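Local coordinates for putative endonuclease/exonuclease/phosphatase family protein (Bacteroides thetaiotaomicron, PDB 3MPR) that probably acts as a metal-dependent nuclease of the endonuclease/exonuclease/phosphatase family, perhaps trimming RNA from its 3' end, at residues A10-N18 and W28-M38; Y2-A10 and C129-F138. One frame throughout, in Å; residues are numbered along the deposited sequence.

Interaction 1: A10-N18 and W28-M38; sequences ASYNLRNAN and WGQRYPVIAQM
The loop beside the magnesium site, which leaves the end of strand 5-13 in this DNase I-like fold, is fastened to helix 28-41 by R31, whose guanidinium reaches two successive carbonyls, those of L14 and R15. R31 NH1 donates to L14 O at 2.9 Å, and R31 NH2 bonds both L14 O at 3.2 Å and R15 O at 3.1 Å, so L14 O takes two N-H groups. Both oxygens lie at the guanidinium edge, close to its plane, but the approach differs at the acceptors: NH2 comes to L14 O in the carbonyl plane, whereas it stands above that of R15. A bend at chi3 (-71°) turns the R31 group to this position. A water bonded to N16 O is a further acceptor sharing the NH2 hydrogens. W28 closes the same end of the contact, presenting its ring edge to L14 O, while its CB meets A17 CB at 3.7 Å.

Toward the strand the contact becomes apolar. I35 CG2 touches both Y12 CE2, 3.8 Å away, and L14 CD2, which itself lies over one face of the Y12 ring. At the far end M38, a selenomethionine, brings SE to Y12 OH at 3.8 Å.

R15 forms salt bridges to D21 and to E51, which binds magnesium in a structure of this protein, though none is bound here; N13, whose OD1 makes an Asx turn with R15 N, also bonds E51 through ND2. The R31 guanidinium also bonds P277 O and, through NE, D26 O; these backbone dipoles would help to solvate its charge and probably hold the loop's shape next to E51.

Interaction 2: Y2-A10 and C129-F138; sequences YQPTSLTVA and CKDTGFEFLF
T5 and T132 meet through their hydroxyls, T132 OG1 donating to T5 OG1 at 2.6 Å in the only direct hydrogen bond between 2-10 and 129-138. T5 OG1 also rests 3.3 Å from F134 CB, while the methyl T5 CG2 turns to C129 SG at 3.8 Å. Deeper in, L7 drops CD1 over one face of the F136 ring, a CH-pi contact 4.2 Å from the centroid and 17° off the ring normal. The same methyl reaches the edge of F134, and the other branch, CD2, lies near C129 SG. V9 and F138 run alongside one another with opposite headings, V9 CG1 lying in the plane of the F138 ring at its edge, 4.0 Å from CE2.

What positions T132 is the turn it belongs to. Its OG1 accepts from F134 N at 3.2 Å, making an ST turn, so the hydroxyl takes one hydrogen bond from the backbone and gives one to T5. With chi1 at 65°, OG1 is tucked between the backbone N and the carbonyl carbon, where it can serve both. The hairpin is held by C129 N to F134 O and G133 N to C129 O. At the solvent-facing end, near Q3, one water accepts from Q3 N and lies within hydrogen-bonding distance of T132 O, a solvent link from the N-terminal stretch to the hairpin turn.

Strands 5-10 and 135-138 run nearly parallel, 21° apart, but their axes are 11.1 Å from each other: they face one another from the two sheets of the sandwich. F289 of strand 283-289 stacks on F134, and I174 of strand 173-178 packs against V9, F136 and F138, continuing the hydrophobic core between the layers.

Overall arrangement
Strand 5-13 carries both contacts, and A10 belongs to each, yet their centres are 26 Å apart. Interaction 2 takes up the beginning of the strand, where it faces the second sheet through the core of the sandwich; interaction 1 takes up the last residues of the strand and the loop after it, which turns onto helix 28-41. The two touch nowhere else. Only interaction 1 approaches the metal site: the backbone N of N16 is hydrogen-bonded to E51, a magnesium ligand although no metal is bound to this chain. Interaction 2 lies away from that site, so one strand runs from plain sheet-to-sheet packing to the end of the fold that holds the magnesium site.

Interaction 1: A10-N18 and W28-M38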
ATOM      1  N   ALA A  10      -4.408   0.542  11.916  1.00  4.35           N
ATOM      2  CA  ALA A  10      -3.046   0.031  11.807  1.00  3.53           C
ATOM      3  C   ALA A  10      -2.387  -0.081  13.173  1.00 10.63           C
ATOM      4  O   ALA A  10      -2.819   0.541  14.151  1.00  8.24           O
ATOM      5  CB  ALA A  10      -2.213   0.920  10.900  1.00  6.14           C
ATOM      6  N   SER A  11      -1.345  -0.901  13.220  1.00 10.07           N
ATOM      7  CA  SER A  11      -0.464  -0.999  14.369  1.00  9.50           C
ATOM      8  C   SER A  11       0.944  -0.818  13.813  1.00 12.47           C
ATOM      9  O   SER A  11       1.322  -1.462  12.836  1.00 10.76           O
ATOM     10  CB  SER A  11      -0.597  -2.374  15.024  1.00  8.74           C
ATOM     11  OG  SER A  11       0.240  -2.462  16.179  1.00 10.13           O
ATOM     12  N   TYR A  12       1.719   0.075  14.405  1.00  6.30           N
ATOM     13  CA  TYR A  12       3.043   0.372  13.846  1.00  9.60           C
ATOM     14  C   TYR A  12       4.002   0.743  14.954  1.00  8.64           C
ATOM     15  O   TYR A  12       3.842   1.788  15.591  1.00 11.52           O
ATOM     16  CB  TYR A  12       2.925   1.545  12.881  1.00  6.39           C
ATOM     17  CG  TYR A  12       4.032   1.673  11.848  1.00 10.19           C
ATOM     18  CD1 TYR A  12       5.098   0.787  11.808  1.00  8.56           C
ATOM     19  CD2 TYR A  12       3.991   2.690  10.903  1.00  9.15           C
ATOM     20  CE1 TYR A  12       6.102   0.913  10.848  1.00  8.28           C
ATOM     21  CE2 TYR A  12       4.994   2.826   9.934  1.00 11.25           C
ATOM     22  CZ  TYR A  12       6.043   1.940   9.916  1.00 12.87           C
ATOM     23  OH  TYR A  12       7.028   2.072   8.956  1.00 15.22           O
ATOM     24  N   ASN A  13       4.999  -0.106  15.182  1.00  7.72           N
ATOM     25  CA  ASN A  13       6.067   0.218  16.120  1.00 10.56           C
ATOM     26  C   ASN A  13       7.075   1.131  15.420  1.00 10.98           C
ATOM     27  O   ASN A  13       7.753   0.712  14.487  1.00  8.57           O
ATOM     28  CB  ASN A  13       6.746  -1.060  16.607  1.00 10.50           C
ATOM     29  CG  ASN A  13       7.877  -0.786  17.582  1.00  9.99           C
ATOM     30  OD1 ASN A  13       8.556   0.232  17.487  1.00 11.59           O
ATOM     31  ND2 ASN A  13       8.075  -1.692  18.529  1.00 11.38           N
ATOM     32  N   LEU A  14       7.164   2.380  15.873  1.00  9.58           N
ATOM     33  CA  LEU A  14       7.916   3.410  15.155  1.00  7.81           C
ATOM     34  C   LEU A  14       9.398   3.439  15.541  1.00  9.55           C
ATOM     35  O   LEU A  14      10.186   4.187  14.952  1.00 11.32           O
ATOM     36  CB  LEU A  14       7.269   4.788  15.358  1.00  9.01           C
ATOM     37  CG  LEU A  14       5.784   4.892  14.974  1.00 11.40           C
ATOM     38  CD1 LEU A  14       5.374   6.353  14.833  1.00 10.52           C
ATOM     39  CD2 LEU A  14       5.489   4.139  13.685  1.00  8.65           C
ATOM     40  N   ARG A  15       9.761   2.626  16.530  1.00 10.48           N
ATOM     41  CA  ARG A  15      11.145   2.514  17.004  1.00 10.32           C
ATOM     42  C   ARG A  15      11.625   3.759  17.765  1.00 12.70           C
ATOM     43  O   ARG A  15      11.679   4.869  17.227  1.00 10.66           O
ATOM     44  CB  ARG A  15      12.094   2.179  15.851  1.00 13.68           C
ATOM     45  CG  ARG A  15      13.545   1.961  16.272  1.00 14.82           C
ATOM     46  CD  ARG A  15      13.638   0.842  17.305  1.00 18.57           C
ATOM     47  NE  ARG A  15      15.016   0.497  17.651  1.00 21.31           N
ATOM     48  CZ  ARG A  15      15.341  -0.191  18.740  1.00 31.68           C
ATOM     49  NH1 ARG A  15      14.385  -0.585  19.575  1.00 35.83           N
ATOM     50  NH2 ARG A  15      16.609  -0.475  19.003  1.00 31.06           N
ATOM     51  N   ASN A  16      11.967   3.573  19.032  1.00 14.04           N
ATOM     52  CA  ASN A  16      12.394   4.703  19.844  1.00 13.39           C
ATOM     53  C   ASN A  16      13.620   5.384  19.233  1.00 15.55           C
ATOM     54  O   ASN A  16      14.498   4.727  18.669  1.00 15.20           O
ATOM     55  CB  ASN A  16      12.677   4.259  21.279  1.00 10.64           C
ATOM     56  CG  ASN A  16      13.954   3.469  21.396  1.00 16.84           C
ATOM     57  OD1 ASN A  16      13.943   2.241  21.422  1.00 21.39           O
ATOM     58  ND2 ASN A  16      15.074   4.174  21.459  1.00 11.78           N
ATOM     59  N   ALA A  17      13.668   6.703  19.342  1.00 12.02           N
ATOM     60  CA  ALA A  17      14.798   7.459  18.819  1.00 15.44           C
ATOM     61  C   ALA A  17      16.019   7.272  19.714  1.00 20.56           C
ATOM     62  O   ALA A  17      15.970   7.567  20.905  1.00 22.60           O
ATOM     63  CB  ALA A  17      14.442   8.924  18.682  1.00 11.88           C
ATOM     64  N   ASN A  18      17.102   6.763  19.134  1.00 18.35           N
ATOM     65  CA  ASN A  18      18.351   6.536  19.872  1.00 24.81           C
ATOM     66  C   ASN A  18      19.586   6.698  18.989  1.00 27.81           C
ATOM     67  O   ASN A  18      19.495   6.646  17.759  1.00 16.47           O
ATOM     68  CB  ASN A  18      18.368   5.144  20.512  1.00 22.88           C
ATOM     69  CG  ASN A  18      18.364   4.029  19.483  1.00 24.57           C
ATOM     70  OD1 ASN A  18      19.419   3.613  18.993  1.00 22.01           O
ATOM     71  ND2 ASN A  18      17.167   3.538  19.143  1.00 21.34           N
ATOM     72  N   TRP A  28      16.046   8.363  13.524  1.00 16.48           N
ATOM     73  CA  TRP A  28      14.682   8.875  13.577  1.00 14.16           C
ATOM     74  C   TRP A  28      14.445  10.012  12.594  1.00 17.34           C
ATOM     75  O   TRP A  28      13.457  10.003  11.864  1.00 12.28           O
ATOM     76  CB  TRP A  28      14.333   9.322  15.002  1.00 12.82           C
ATOM     77  CG  TRP A  28      12.990  10.007  15.146  1.00 12.39           C
ATOM     78  CD1 TRP A  28      12.772  11.321  15.469  1.00 10.16           C
ATOM     79  CD2 TRP A  28      11.696   9.419  14.965  1.00 12.94           C
ATOM     80  NE1 TRP A  28      11.419  11.582  15.505  1.00 10.88           N
ATOM     81  CE2 TRP A  28      10.741  10.427  15.207  1.00 13.36           C
ATOM     82  CE3 TRP A  28      11.251   8.133  14.637  1.00 11.49           C
ATOM     83  CZ2 TRP A  28       9.367  10.191  15.120  1.00 10.22           C
ATOM     84  CZ3 TRP A  28       9.888   7.903  14.548  1.00  6.96           C
ATOM     85  CH2 TRP A  28       8.963   8.922  14.787  1.00  8.26           C
ATOM     86  N   GLY A  29      15.350  10.989  12.565  1.00 15.47           N
ATOM     87  CA  GLY A  29      15.133  12.176  11.759  1.00 11.37           C
ATOM     88  C   GLY A  29      15.019  11.890  10.274  1.00 11.42           C
ATOM     89  O   GLY A  29      14.291  12.567   9.553  1.00 16.27           O
ATOM     90  N   GLN A  30      15.732  10.867   9.824  1.00 10.90           N
ATOM     91  CA  GLN A  30      15.681  10.429   8.437  1.00 13.51           C
ATOM     92  C   GLN A  30      14.438   9.566   8.156  1.00 16.87           C
ATOM     93  O   GLN A  30      13.857   9.632   7.072  1.00 16.94           O
ATOM     94  CB  GLN A  30      16.969   9.657   8.127  1.00 19.48           C
ATOM     95  CG  GLN A  30      17.016   8.968   6.783  1.00 21.10           C
ATOM     96  CD  GLN A  30      18.382   8.370   6.486  1.00 24.14           C
ATOM     97  OE1 GLN A  30      19.328   9.094   6.190  1.00 25.86           O
ATOM     98  NE2 GLN A  30      18.485   7.043   6.555  1.00 18.48           N
ATOM     99  N   ARG A  31      14.023   8.784   9.150  1.00 11.48           N
ATOM    100  CA  ARG A  31      12.979   7.760   8.974  1.00 13.66           C
ATOM    101  C   ARG A  31      11.572   8.307   9.049  1.00 12.49           C
ATOM    102  O   ARG A  31      10.703   7.914   8.275  1.00 10.68           O
ATOM    103  CB  ARG A  31      13.065   6.700  10.083  1.00 15.86           C
ATOM    104  CG  ARG A  31      14.308   5.865  10.089  1.00 20.77           C
ATOM    105  CD  ARG A  31      14.156   4.657  11.004  1.00 13.48           C
ATOM    106  NE  ARG A  31      14.146   4.958  12.437  1.00 12.68           N
ATOM    107  CZ  ARG A  31      13.051   4.933  13.195  1.00 10.80           C
ATOM    108  NH1 ARG A  31      11.861   4.652  12.647  1.00 10.06           N
ATOM    109  NH2 ARG A  31      13.144   5.188  14.502  1.00 10.82           N
ATOM    110  N   TYR A  32      11.326   9.178  10.024  1.00 10.75           N
ATOM    111  CA  TYR A  32       9.951   9.537  10.349  1.00  8.05           C
ATOM    112  C   TYR A  32       9.175  10.265   9.248  1.00 11.06           C
ATOM    113  O   TYR A  32       7.967  10.085   9.130  1.00 11.75           O
ATOM    114  CB  TYR A  32       9.846  10.230  11.727  1.00  8.53           C
ATOM    115  CG  TYR A  32       9.928  11.747  11.745  1.00 11.32           C
ATOM    116  CD1 TYR A  32       8.868  12.527  11.319  1.00 14.39           C
ATOM    117  CD2 TYR A  32      11.062  12.388  12.236  1.00 10.02           C
ATOM    118  CE1 TYR A  32       8.940  13.919  11.350  1.00 14.40           C
ATOM    119  CE2 TYR A  32      11.149  13.761  12.266  1.00 15.08           C
ATOM    120  CZ  TYR A  32      10.091  14.524  11.830  1.00 17.81           C
ATOM    121  OH  TYR A  32      10.188  15.894  11.880  1.00 15.35           O
ATOM    122  N   PRO A  33       9.862  11.070   8.420  1.00 11.07           N
ATOM    123  CA  PRO A  33       9.095  11.675   7.331  1.00 10.16           C
ATOM    124  C   PRO A  33       8.519  10.604   6.397  1.00  9.63           C
ATOM    125  O   PRO A  33       7.423  10.788   5.877  1.00  9.14           O
ATOM    126  CB  PRO A  33      10.134  12.536   6.611  1.00 12.55           C
ATOM    127  CG  PRO A  33      11.126  12.900   7.708  1.00 14.55           C
ATOM    128  CD  PRO A  33      11.228  11.614   8.507  1.00 13.56           C
ATOM    129  N   VAL A  34       9.233   9.498   6.211  1.00  8.76           N
ATOM    130  CA  VAL A  34       8.724   8.374   5.402  1.00  9.26           C
ATOM    131  C   VAL A  34       7.565   7.659   6.109  1.00 10.47           C
ATOM    132  O   VAL A  34       6.534   7.353   5.496  1.00 12.02           O
ATOM    133  CB  VAL A  34       9.854   7.365   5.084  1.00  9.68           C
ATOM    134  CG1 VAL A  34       9.347   6.251   4.162  1.00  8.47           C
ATOM    135  CG2 VAL A  34      11.037   8.089   4.432  1.00 13.15           C
ATOM    136  N   ILE A  35       7.733   7.386   7.401  1.00  6.27           N
ATOM    137  CA  ILE A  35       6.639   6.853   8.213  1.00 11.05           C
ATOM    138  C   ILE A  35       5.366   7.692   8.039  1.00 10.33           C
ATOM    139  O   ILE A  35       4.290   7.150   7.803  1.00 11.51           O
ATOM    140  CB  ILE A  35       7.028   6.779   9.710  1.00  8.78           C
ATOM    141  CG1 ILE A  35       8.148   5.761   9.928  1.00 11.79           C
ATOM    142  CG2 ILE A  35       5.801   6.462  10.591  1.00 10.69           C
ATOM    143  CD1 ILE A  35       8.730   5.756  11.357  1.00  9.78           C
ATOM    144  N   ALA A  36       5.489   9.016   8.142  1.00  9.41           N
ATOM    145  CA  ALA A  36       4.322   9.893   8.012  1.00  9.99           C
ATOM    146  C   ALA A  36       3.704   9.788   6.623  1.00 10.37           C
ATOM    147  O   ALA A  36       2.487   9.699   6.493  1.00  8.44           O
ATOM    148  CB  ALA A  36       4.671  11.356   8.334  1.00  6.91           C
ATOM    149  N   GLN A  37       4.537   9.791   5.586  1.00  7.65           N
ATOM    150  CA  GLN A  37       4.027   9.549   4.234  1.00 12.55           C
ATOM    151  C   GLN A  37       3.250   8.233   4.108  1.00 12.66           C
ATOM    152  O   GLN A  37       2.224   8.185   3.434  1.00  8.12           O
ATOM    153  CB  GLN A  37       5.140   9.622   3.184  1.00 10.29           C
ATOM    154  CG  GLN A  37       5.556  11.059   2.828  1.00 15.38           C
ATOM    155  CD  GLN A  37       5.739  11.253   1.332  1.00 18.64           C
ATOM    156  OE1 GLN A  37       6.789  10.922   0.783  1.00 19.38           O
ATOM    157  NE2 GLN A  37       4.702  11.768   0.658  1.00 14.84           N
HETATM  158  N   MSE A  38       3.728   7.162   4.739  1.00  7.76           N
HETATM  159  CA  MSE A  38       3.001   5.885   4.656  1.00 10.75           C
HETATM  160  C   MSE A  38       1.619   5.971   5.298  1.00 11.35           C
HETATM  161  O   MSE A  38       0.638   5.455   4.757  1.00 10.30           O
HETATM  162  CB  MSE A  38       3.785   4.758   5.312  1.00 10.10           C
HETATM  163  CG  MSE A  38       5.108   4.453   4.635  1.00 14.85           C
HETATM  164 SE   MSE A  38       5.929   2.854   5.396  1.00 27.14          SE
HETATM  165  CE  MSE A  38       4.574   1.570   4.877  1.00 11.35           C
TER
HETATM  166  O   HOH W   1      15.660   4.983  16.204  1.00 17.12           O
HETATM  167  O   HOH W   2      17.120   7.444  15.955  1.00 13.50           O

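Interaction 2: Y2-A10 and C129-F138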
ATOM      1  N   TYR A   2     -29.355   3.485  10.847  1.00 32.31           N
ATOM      2  CA  TYR A   2     -28.002   3.197  11.319  1.00 28.99           C
ATOM      3  C   TYR A   2     -27.106   2.685  10.190  1.00 35.03           C
ATOM      4  O   TYR A   2     -27.260   1.554   9.717  1.00 31.97           O
ATOM      5  CB  TYR A   2     -28.044   2.191  12.465  1.00 27.56           C
ATOM      6  CG  TYR A   2     -28.728   2.715  13.710  1.00 27.32           C
ATOM      7  CD1 TYR A   2     -27.999   3.358  14.705  1.00 26.96           C
ATOM      8  CD2 TYR A   2     -30.105   2.576  13.888  1.00 26.74           C
ATOM      9  CE1 TYR A   2     -28.618   3.844  15.847  1.00 25.30           C
ATOM     10  CE2 TYR A   2     -30.737   3.053  15.037  1.00 26.55           C
ATOM     11  CZ  TYR A   2     -29.986   3.691  16.010  1.00 28.20           C
ATOM     12  OH  TYR A   2     -30.588   4.182  17.151  1.00 29.44           O
ATOM     13  N   GLN A   3     -26.169   3.527   9.763  1.00 36.54           N
ATOM     14  CA  GLN A   3     -25.291   3.209   8.641  1.00 38.06           C
ATOM     15  C   GLN A   3     -24.141   2.295   9.050  1.00 32.42           C
ATOM     16  O   GLN A   3     -23.605   2.431  10.156  1.00 27.05           O
ATOM     17  CB  GLN A   3     -24.729   4.494   8.033  1.00 44.22           C
ATOM     18  CG  GLN A   3     -25.795   5.468   7.580  1.00 50.93           C
ATOM     19  CD  GLN A   3     -26.794   4.820   6.648  1.00 58.17           C
ATOM     20  OE1 GLN A   3     -26.424   4.048   5.759  1.00 60.57           O
ATOM     21  NE2 GLN A   3     -28.073   5.118   6.854  1.00 58.82           N
ATOM     22  N   PRO A   4     -23.739   1.379   8.148  1.00 27.61           N
ATOM     23  CA  PRO A   4     -22.558   0.564   8.453  1.00 26.07           C
ATOM     24  C   PRO A   4     -21.331   1.465   8.462  1.00 19.29           C
ATOM     25  O   PRO A   4     -21.331   2.523   7.829  1.00 21.23           O
ATOM     26  CB  PRO A   4     -22.475  -0.422   7.277  1.00 22.19           C
ATOM     27  CG  PRO A   4     -23.463   0.081   6.227  1.00 21.12           C
ATOM     28  CD  PRO A   4     -24.054   1.378   6.709  1.00 27.00           C
ATOM     29  N   THR A   5     -20.291   1.056   9.173  1.00 12.29           N
ATOM     30  CA  THR A   5     -19.117   1.904   9.303  1.00 12.19           C
ATOM     31  C   THR A   5     -17.909   1.173   8.741  1.00 12.63           C
ATOM     32  O   THR A   5     -17.710  -0.002   9.029  1.00 12.08           O
ATOM     33  CB  THR A   5     -18.868   2.270  10.775  1.00 10.90           C
ATOM     34  OG1 THR A   5     -19.997   2.994  11.275  1.00 13.17           O
ATOM     35  CG2 THR A   5     -17.613   3.130  10.916  1.00 11.72           C
ATOM     36  N   SER A   6     -17.128   1.859   7.914  1.00  9.29           N
ATOM     37  CA  SER A   6     -15.847   1.309   7.453  1.00 11.71           C
ATOM     38  C   SER A   6     -14.680   2.033   8.105  1.00 12.49           C
ATOM     39  O   SER A   6     -14.661   3.266   8.162  1.00 13.07           O
ATOM     40  CB  SER A   6     -15.733   1.410   5.926  1.00 16.26           C
ATOM     41  OG  SER A   6     -16.667   0.548   5.335  1.00 21.50           O
ATOM     42  N   LEU A   7     -13.715   1.266   8.611  1.00 11.91           N
ATOM     43  CA  LEU A   7     -12.544   1.828   9.279  1.00 13.17           C
ATOM     44  C   LEU A   7     -11.252   1.229   8.726  1.00  9.95           C
ATOM     45  O   LEU A   7     -11.167   0.024   8.522  1.00 11.89           O
ATOM     46  CB  LEU A   7     -12.587   1.483  10.775  1.00 13.47           C
ATOM     47  CG  LEU A   7     -13.677   2.069  11.649  1.00 22.66           C
ATOM     48  CD1 LEU A   7     -13.575   1.482  13.046  1.00 30.71           C
ATOM     49  CD2 LEU A   7     -13.562   3.584  11.685  1.00 22.27           C
ATOM     50  N   THR A   8     -10.229   2.056   8.544  1.00  8.85           N
ATOM     51  CA  THR A   8      -8.899   1.522   8.281  1.00  7.71           C
ATOM     52  C   THR A   8      -8.043   1.756   9.511  1.00 10.51           C
ATOM     53  O   THR A   8      -7.855   2.898   9.922  1.00  9.72           O
ATOM     54  CB  THR A   8      -8.246   2.211   7.088  1.00 11.57           C
ATOM     55  OG1 THR A   8      -9.006   1.909   5.920  1.00 10.94           O
ATOM     56  CG2 THR A   8      -6.815   1.710   6.899  1.00  8.25           C
ATOM     57  N   VAL A   9      -7.539   0.681  10.101  1.00  7.90           N
ATOM     58  CA  VAL A   9      -6.736   0.804  11.311  1.00  6.95           C
ATOM     59  C   VAL A   9      -5.364   0.197  11.061  1.00  7.74           C
ATOM     60  O   VAL A   9      -5.173  -0.527  10.084  1.00  8.36           O
ATOM     61  CB  VAL A   9      -7.411   0.135  12.523  1.00  5.08           C
ATOM     62  CG1 VAL A   9      -8.820   0.715  12.738  1.00  6.14           C
ATOM     63  CG2 VAL A   9      -7.475  -1.390  12.349  1.00  4.89           C
ATOM     64  N   ALA A  10      -4.408   0.542  11.916  1.00  4.35           N
ATOM     65  CA  ALA A  10      -3.046   0.031  11.807  1.00  3.53           C
ATOM     66  C   ALA A  10      -2.387  -0.081  13.173  1.00 10.63           C
ATOM     67  O   ALA A  10      -2.819   0.541  14.151  1.00  8.24           O
ATOM     68  CB  ALA A  10      -2.213   0.920  10.900  1.00  6.14           C
ATOM     69  N   CYS A 129     -17.539   7.749  15.750  1.00 12.64           N
ATOM     70  CA  CYS A 129     -17.401   8.170  14.369  1.00 12.23           C
ATOM     71  C   CYS A 129     -18.315   9.360  14.102  1.00 14.36           C
ATOM     72  O   CYS A 129     -19.515   9.318  14.397  1.00 12.93           O
ATOM     73  CB  CYS A 129     -17.721   7.007  13.427  1.00 13.84           C
ATOM     74  SG  CYS A 129     -16.646   5.580  13.696  1.00 15.52           S
ATOM     75  N   LYS A 130     -17.743  10.422  13.558  1.00 16.62           N
ATOM     76  CA  LYS A 130     -18.507  11.635  13.288  1.00 21.16           C
ATOM     77  C   LYS A 130     -19.587  11.422  12.225  1.00 25.01           C
ATOM     78  O   LYS A 130     -20.649  12.042  12.287  1.00 26.38           O
ATOM     79  CB  LYS A 130     -17.578  12.782  12.885  1.00 17.49           C
ATOM     80  CG  LYS A 130     -16.753  13.324  14.041  1.00 17.61           C
ATOM     81  CD  LYS A 130     -15.915  14.524  13.618  1.00 21.06           C
ATOM     82  CE  LYS A 130     -15.333  15.231  14.826  1.00 25.68           C
ATOM     83  NZ  LYS A 130     -14.475  16.408  14.472  1.00 28.62           N
ATOM     84  N   ASP A 131     -19.334  10.544  11.258  1.00 19.98           N
ATOM     85  CA  ASP A 131     -20.342  10.323  10.228  1.00 22.28           C
ATOM     86  C   ASP A 131     -21.479   9.409  10.690  1.00 24.60           C
ATOM     87  O   ASP A 131     -22.644   9.793  10.629  1.00 31.29           O
ATOM     88  CB  ASP A 131     -19.739   9.848   8.895  1.00 21.33           C
ATOM     89  CG  ASP A 131     -18.810   8.663   9.048  1.00 26.70           C
ATOM     90  OD1 ASP A 131     -18.683   8.118  10.167  1.00 22.94           O
ATOM     91  OD2 ASP A 131     -18.200   8.266   8.032  1.00 34.14           O
ATOM     92  N   THR A 132     -21.153   8.222  11.187  1.00 14.61           N
ATOM     93  CA  THR A 132     -22.193   7.236  11.467  1.00 17.20           C
ATOM     94  C   THR A 132     -22.622   7.202  12.924  1.00 15.75           C
ATOM     95  O   THR A 132     -23.652   6.608  13.259  1.00 12.36           O
ATOM     96  CB  THR A 132     -21.744   5.814  11.088  1.00 17.32           C
ATOM     97  OG1 THR A 132     -20.651   5.419  11.930  1.00 13.03           O
ATOM     98  CG2 THR A 132     -21.311   5.755   9.635  1.00 17.56           C
ATOM     99  N   GLY A 133     -21.824   7.804  13.797  1.00 16.30           N
ATOM    100  CA  GLY A 133     -22.099   7.738  15.222  1.00 14.04           C
ATOM    101  C   GLY A 133     -21.624   6.453  15.884  1.00 14.69           C
ATOM    102  O   GLY A 133     -21.775   6.280  17.101  1.00 10.73           O
ATOM    103  N   PHE A 134     -21.044   5.549  15.098  1.00 13.39           N
ATOM    104  CA  PHE A 134     -20.552   4.273  15.631  1.00 14.27           C
ATOM    105  C   PHE A 134     -19.552   4.509  16.762  1.00 11.69           C
ATOM    106  O   PHE A 134     -18.587   5.258  16.593  1.00  9.91           O
ATOM    107  CB  PHE A 134     -19.901   3.447  14.505  1.00 12.38           C
ATOM    108  CG  PHE A 134     -19.207   2.191  14.978  1.00 13.33           C
ATOM    109  CD1 PHE A 134     -19.874   1.263  15.762  1.00  9.61           C
ATOM    110  CD2 PHE A 134     -17.900   1.927  14.609  1.00 14.98           C
ATOM    111  CE1 PHE A 134     -19.244   0.111  16.201  1.00 14.16           C
ATOM    112  CE2 PHE A 134     -17.273   0.764  15.032  1.00 12.37           C
ATOM    113  CZ  PHE A 134     -17.942  -0.136  15.823  1.00 11.47           C
ATOM    114  N   GLU A 135     -19.779   3.868  17.905  1.00 10.83           N
ATOM    115  CA  GLU A 135     -18.854   3.960  19.035  1.00 12.64           C
ATOM    116  C   GLU A 135     -18.087   2.653  19.256  1.00 13.99           C
ATOM    117  O   GLU A 135     -18.648   1.572  19.137  1.00 12.59           O
ATOM    118  CB  GLU A 135     -19.617   4.345  20.308  1.00 10.18           C
ATOM    119  CG  GLU A 135     -20.219   5.736  20.230  1.00 10.91           C
ATOM    120  CD  GLU A 135     -20.901   6.157  21.519  1.00 20.16           C
ATOM    121  OE1 GLU A 135     -20.367   5.862  22.608  1.00 22.21           O
ATOM    122  OE2 GLU A 135     -21.977   6.777  21.434  1.00 21.04           O
ATOM    123  N   PHE A 136     -16.805   2.765  19.592  1.00 11.44           N
ATOM    124  CA  PHE A 136     -15.949   1.589  19.780  1.00 12.29           C
ATOM    125  C   PHE A 136     -14.779   1.930  20.701  1.00 11.95           C
ATOM    126  O   PHE A 136     -14.462   3.103  20.903  1.00 11.03           O
ATOM    127  CB  PHE A 136     -15.418   1.059  18.429  1.00 13.60           C
ATOM    128  CG  PHE A 136     -14.549   2.045  17.680  1.00 11.74           C
ATOM    129  CD1 PHE A 136     -13.161   1.974  17.750  1.00 11.45           C
ATOM    130  CD2 PHE A 136     -15.124   3.041  16.901  1.00 10.57           C
ATOM    131  CE1 PHE A 136     -12.359   2.886  17.058  1.00 11.90           C
ATOM    132  CE2 PHE A 136     -14.341   3.947  16.216  1.00 11.61           C
ATOM    133  CZ  PHE A 136     -12.953   3.874  16.290  1.00 12.89           C
ATOM    134  N   LEU A 137     -14.162   0.902  21.273  1.00 10.11           N
ATOM    135  CA  LEU A 137     -12.951   1.069  22.063  1.00  9.56           C
ATOM    136  C   LEU A 137     -11.751   0.699  21.207  1.00 10.90           C
ATOM    137  O   LEU A 137     -11.803  -0.250  20.431  1.00  8.62           O
ATOM    138  CB  LEU A 137     -12.972   0.159  23.292  1.00  7.72           C
ATOM    139  CG  LEU A 137     -14.063   0.467  24.320  1.00  9.49           C
ATOM    140  CD1 LEU A 137     -14.168  -0.667  25.359  1.00 10.59           C
ATOM    141  CD2 LEU A 137     -13.751   1.808  24.978  1.00  8.02           C
ATOM    142  N   PHE A 138     -10.670   1.455  21.355  1.00  7.58           N
ATOM    143  CA  PHE A 138      -9.411   1.147  20.671  1.00 10.19           C
ATOM    144  C   PHE A 138      -8.312   1.096  21.730  1.00 12.35           C
ATOM    145  O   PHE A 138      -8.067   2.094  22.402  1.00 12.40           O
ATOM    146  CB  PHE A 138      -9.111   2.259  19.660  1.00 10.25           C
ATOM    147  CG  PHE A 138      -8.041   1.916  18.656  1.00  7.08           C
ATOM    148  CD1 PHE A 138      -6.699   1.940  19.011  1.00 11.41           C
ATOM    149  CD2 PHE A 138      -8.374   1.643  17.341  1.00 10.19           C
ATOM    150  CE1 PHE A 138      -5.711   1.644  18.080  1.00 11.38           C
ATOM    151  CE2 PHE A 138      -7.386   1.349  16.403  1.00  8.52           C
ATOM    152  CZ  PHE A 138      -6.062   1.344  16.772  1.00  7.86           C
TER
HETATM  153  O   HOH W   3     -24.600   3.535  12.795  1.00 23.49           O
HETATM  154  O   HOH W   4     -25.844   6.012  11.220  1.00 37.90           O